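DUF416 domain-containing protein (Shewanella baltica, PDB 2Q9R) is of unknown function, an all-helical member of the DUF416 family whose crystal structure contains bound benzoic acid. Local coordinates at residues Leu27-Leu32 / Leu56-Leu61. Residues are numbered along the deposited sequence; the frame is centred on the assembly and turned at random.
Sequences LCQRML and LLWQSL
In the all-helical fold of this DUF416 protein, helix 17-42 and helix 47-62, successive along the chain, are joined through the side chains of Q29 and W58. The indole nitrogen NE1 of W58 donates a hydrogen bond to OE1 of Q29 over 3.0 Å, and the bond is nearly straight, with an N-H...O angle of 164°. OE1 sits at the pyrrole edge of the ring and close to its plane, whereas NE1 is tilted moderately out of the carbonyl plane of the amide; the two flat groups are turned only 25° from each other. Q29 carries CG anti to its backbone N (chi1 177°) and then bends at chi2, which swings the amide round to meet the indole edge. Its aliphatic root lies against the same edge, with CB 4.0 Å from CZ2 of W58. The CA atoms of Q29 and W58, the nearest such pair across the segments, are 9.3 Å apart, and the indole reaches about halfway. Helix 177-190 packs against both partners: I187 and I188 touch Q29, V180 touches W58, and R184 makes a cation-pi contact with the indole. Replacing W58 by a leucine would probably leave OE1 of Q29 without this donor, open a gap between the two helices and deprive R184 of its aromatic partner. Two residues beyond W58, the S60 hydroxyl folds back onto its own helix, OG donating to O of L56, one turn earlier, at 2.7 Å. That oxygen also accepts the backbone N-H of S60, the two donors arriving from opposite faces of the carbonyl plane.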
ATOM      1  N   LEU A  27     -10.858 -10.244 -10.905  1.00 42.39           N
ATOM      2  CA  LEU A  27     -10.943  -9.013 -10.125  1.00 42.68           C
ATOM      3  C   LEU A  27     -11.893  -9.122  -8.918  1.00 40.33           C
ATOM      4  O   LEU A  27     -11.627  -8.569  -7.882  1.00 34.73           O
ATOM      5  CB  LEU A  27     -11.337  -7.804 -11.008  1.00 44.00           C
ATOM      6  CG  LEU A  27     -10.299  -7.300 -12.013  1.00 46.43           C
ATOM      7  CD1 LEU A  27     -10.751  -5.973 -12.606  1.00 41.16           C
ATOM      8  CD2 LEU A  27      -8.827  -7.217 -11.401  1.00 36.78           C
ATOM      9  N   CYS A  28     -12.998  -9.821  -9.032  1.00 39.56           N
ATOM     10  CA  CYS A  28     -13.938  -9.888  -7.918  1.00 43.44           C
ATOM     11  C   CYS A  28     -13.374 -10.741  -6.818  1.00 42.53           C
ATOM     12  O   CYS A  28     -13.578 -10.448  -5.669  1.00 42.83           O
ATOM     13  CB  CYS A  28     -15.278 -10.459  -8.338  1.00 44.83           C
ATOM     14  SG  CYS A  28     -16.282  -9.334  -9.289  1.00 42.71           S
ATOM     15  N   GLN A  29     -12.685 -11.819  -7.196  1.00 41.35           N
ATOM     16  CA  GLN A  29     -12.055 -12.683  -6.241  1.00 40.15           C
ATOM     17  C   GLN A  29     -11.036 -11.888  -5.423  1.00 41.94           C
ATOM     18  O   GLN A  29     -10.958 -12.057  -4.247  1.00 39.40           O
ATOM     19  CB  GLN A  29     -11.368 -13.866  -6.915  1.00 38.60           C
ATOM     20  CG  GLN A  29     -10.624 -14.765  -5.959  1.00 43.39           C
ATOM     21  CD  GLN A  29     -11.546 -15.561  -5.088  1.00 45.36           C
ATOM     22  OE1 GLN A  29     -12.431 -16.176  -5.600  1.00 41.80           O
ATOM     23  NE2 GLN A  29     -11.365 -15.532  -3.775  1.00 38.49           N
ATOM     24  N   ARG A  30     -10.270 -11.039  -6.079  1.00 41.64           N
ATOM     25  CA  ARG A  30      -9.228 -10.268  -5.438  1.00 42.38           C
ATOM     26  C   ARG A  30      -9.727  -9.287  -4.354  1.00 39.39           C
ATOM     27  O   ARG A  30      -9.021  -9.008  -3.398  1.00 45.70           O
ATOM     28  CB  ARG A  30      -8.443  -9.551  -6.562  1.00 43.75           C
ATOM     29  CG  ARG A  30      -7.301  -8.703  -6.134  1.00 41.90           C
ATOM     30  CD  ARG A  30      -6.386  -8.439  -7.329  1.00 41.84           C
ATOM     31  NE  ARG A  30      -5.477  -7.343  -7.112  1.00 42.99           N
ATOM     32  CZ  ARG A  30      -5.683  -6.077  -7.489  1.00 42.81           C
ATOM     33  NH1 ARG A  30      -6.794  -5.700  -8.117  1.00 38.18           N
ATOM     34  NH2 ARG A  30      -4.762  -5.174  -7.235  1.00 39.63           N
HETATM   35  N   MSE A  31     -10.953  -8.805  -4.502  1.00 41.81           N
HETATM   36  CA  MSE A  31     -11.602  -7.937  -3.527  1.00 39.44           C
HETATM   37  C   MSE A  31     -12.096  -8.628  -2.229  1.00 41.77           C
HETATM   38  O   MSE A  31     -12.355  -7.944  -1.222  1.00 39.71           O
HETATM   39  CB  MSE A  31     -12.830  -7.292  -4.186  1.00 39.64           C
HETATM   40  CG  MSE A  31     -12.575  -6.404  -5.416  1.00 33.68           C
HETATM   41 SE   MSE A  31     -14.250  -5.953  -6.264  0.75 36.59          SE
HETATM   42  CE  MSE A  31     -13.621  -5.673  -7.994  1.00 36.09           C
ATOM     43  N   LEU A  32     -12.233  -9.957  -2.224  1.00 39.22           N
ATOM     44  CA  LEU A  32     -12.835 -10.632  -1.084  1.00 39.18           C
ATOM     45  C   LEU A  32     -12.277 -10.267   0.318  1.00 41.40           C
ATOM     46  O   LEU A  32     -13.038 -10.128   1.277  1.00 41.81           O
ATOM     47  CB  LEU A  32     -12.781 -12.144  -1.295  1.00 41.43           C
ATOM     48  CG  LEU A  32     -13.434 -13.054  -0.265  1.00 40.36           C
ATOM     49  CD1 LEU A  32     -14.944 -12.692  -0.085  1.00 43.35           C
ATOM     50  CD2 LEU A  32     -13.263 -14.545  -0.669  1.00 39.12           C
ATOM     51  N   LEU A  56     -19.151 -20.445  -7.636  1.00 37.32           N
ATOM     52  CA  LEU A  56     -20.066 -20.631  -8.750  1.00 39.41           C
ATOM     53  C   LEU A  56     -19.633 -19.819  -9.972  1.00 39.00           C
ATOM     54  O   LEU A  56     -19.716 -20.307 -11.089  1.00 40.14           O
ATOM     55  CB  LEU A  56     -21.507 -20.298  -8.306  1.00 36.32           C
ATOM     56  CG  LEU A  56     -22.156 -21.268  -7.286  1.00 45.54           C
ATOM     57  CD1 LEU A  56     -23.494 -20.723  -6.739  1.00 49.35           C
ATOM     58  CD2 LEU A  56     -22.429 -22.621  -7.908  1.00 42.37           C
ATOM     59  N   LEU A  57     -19.125 -18.599  -9.786  1.00 41.49           N
ATOM     60  CA  LEU A  57     -18.595 -17.849 -10.933  1.00 41.63           C
ATOM     61  C   LEU A  57     -17.375 -18.551 -11.546  1.00 42.88           C
ATOM     62  O   LEU A  57     -17.243 -18.623 -12.778  1.00 47.53           O
ATOM     63  CB  LEU A  57     -18.232 -16.401 -10.558  1.00 43.04           C
ATOM     64  CG  LEU A  57     -19.465 -15.532 -10.281  1.00 39.71           C
ATOM     65  CD1 LEU A  57     -19.106 -14.330  -9.402  1.00 43.68           C
ATOM     66  CD2 LEU A  57     -20.187 -15.121 -11.564  1.00 43.61           C
ATOM     67  N   TRP A  58     -16.488 -19.065 -10.707  1.00 44.71           N
ATOM     68  CA  TRP A  58     -15.344 -19.810 -11.238  1.00 43.48           C
ATOM     69  C   TRP A  58     -15.827 -21.043 -12.011  1.00 44.56           C
ATOM     70  O   TRP A  58     -15.368 -21.293 -13.131  1.00 44.25           O
ATOM     71  CB  TRP A  58     -14.364 -20.203 -10.151  1.00 42.47           C
ATOM     72  CG  TRP A  58     -13.549 -19.050  -9.662  1.00 40.60           C
ATOM     73  CD1 TRP A  58     -13.606 -18.487  -8.431  1.00 41.46           C
ATOM     74  CD2 TRP A  58     -12.564 -18.310 -10.396  1.00 37.99           C
ATOM     75  NE1 TRP A  58     -12.710 -17.440  -8.341  1.00 39.37           N
ATOM     76  CE2 TRP A  58     -12.054 -17.317  -9.531  1.00 40.51           C
ATOM     77  CE3 TRP A  58     -12.051 -18.392 -11.685  1.00 38.27           C
ATOM     78  CZ2 TRP A  58     -11.098 -16.400  -9.941  1.00 38.44           C
ATOM     79  CZ3 TRP A  58     -11.058 -17.501 -12.077  1.00 36.52           C
ATOM     80  CH2 TRP A  58     -10.584 -16.543 -11.210  1.00 34.99           C
ATOM     81  N   GLN A  59     -16.730 -21.820 -11.401  1.00 44.34           N
ATOM     82  CA  GLN A  59     -17.248 -23.017 -12.053  1.00 46.36           C
ATOM     83  C   GLN A  59     -17.954 -22.706 -13.360  1.00 46.68           C
ATOM     84  O   GLN A  59     -17.923 -23.511 -14.307  1.00 47.39           O
ATOM     85  CB  GLN A  59     -18.203 -23.754 -11.122  1.00 49.05           C
ATOM     86  CG  GLN A  59     -17.530 -24.473  -9.972  1.00 51.46           C
ATOM     87  CD  GLN A  59     -16.694 -25.591 -10.482  1.00 54.89           C
ATOM     88  OE1 GLN A  59     -17.169 -26.414 -11.276  1.00 64.17           O
ATOM     89  NE2 GLN A  59     -15.411 -25.621 -10.074  1.00 60.24           N
ATOM     90  N   SER A  60     -18.616 -21.556 -13.429  1.00 45.87           N
ATOM     91  CA  SER A  60     -19.276 -21.156 -14.681  1.00 45.69           C
ATOM     92  C   SER A  60     -18.300 -21.040 -15.823  1.00 46.24           C
ATOM     93  O   SER A  60     -18.666 -21.267 -16.998  1.00 44.60           O
ATOM     94  CB  SER A  60     -19.981 -19.816 -14.550  1.00 45.17           C
ATOM     95  OG  SER A  60     -20.862 -19.906 -13.449  1.00 63.15           O
ATOM     96  N   LEU A  61     -17.068 -20.683 -15.492  1.00 47.31           N
ATOM     97  CA  LEU A  61     -16.027 -20.580 -16.508  1.00 50.83           C
ATOM     98  C   LEU A  61     -15.432 -21.935 -16.894  1.00 51.81           C
ATOM     99  O   LEU A  61     -14.963 -22.067 -18.008  1.00 51.31           O
ATOM    100  CB  LEU A  61     -14.926 -19.617 -16.053  1.00 50.04           C
ATOM    101  CG  LEU A  61     -15.375 -18.160 -15.847  1.00 50.59           C
ATOM    102  CD1 LEU A  61     -14.419 -17.400 -14.899  1.00 37.29           C
ATOM    103  CD2 LEU A  61     -15.516 -17.452 -17.185  1.00 45.00           C
TER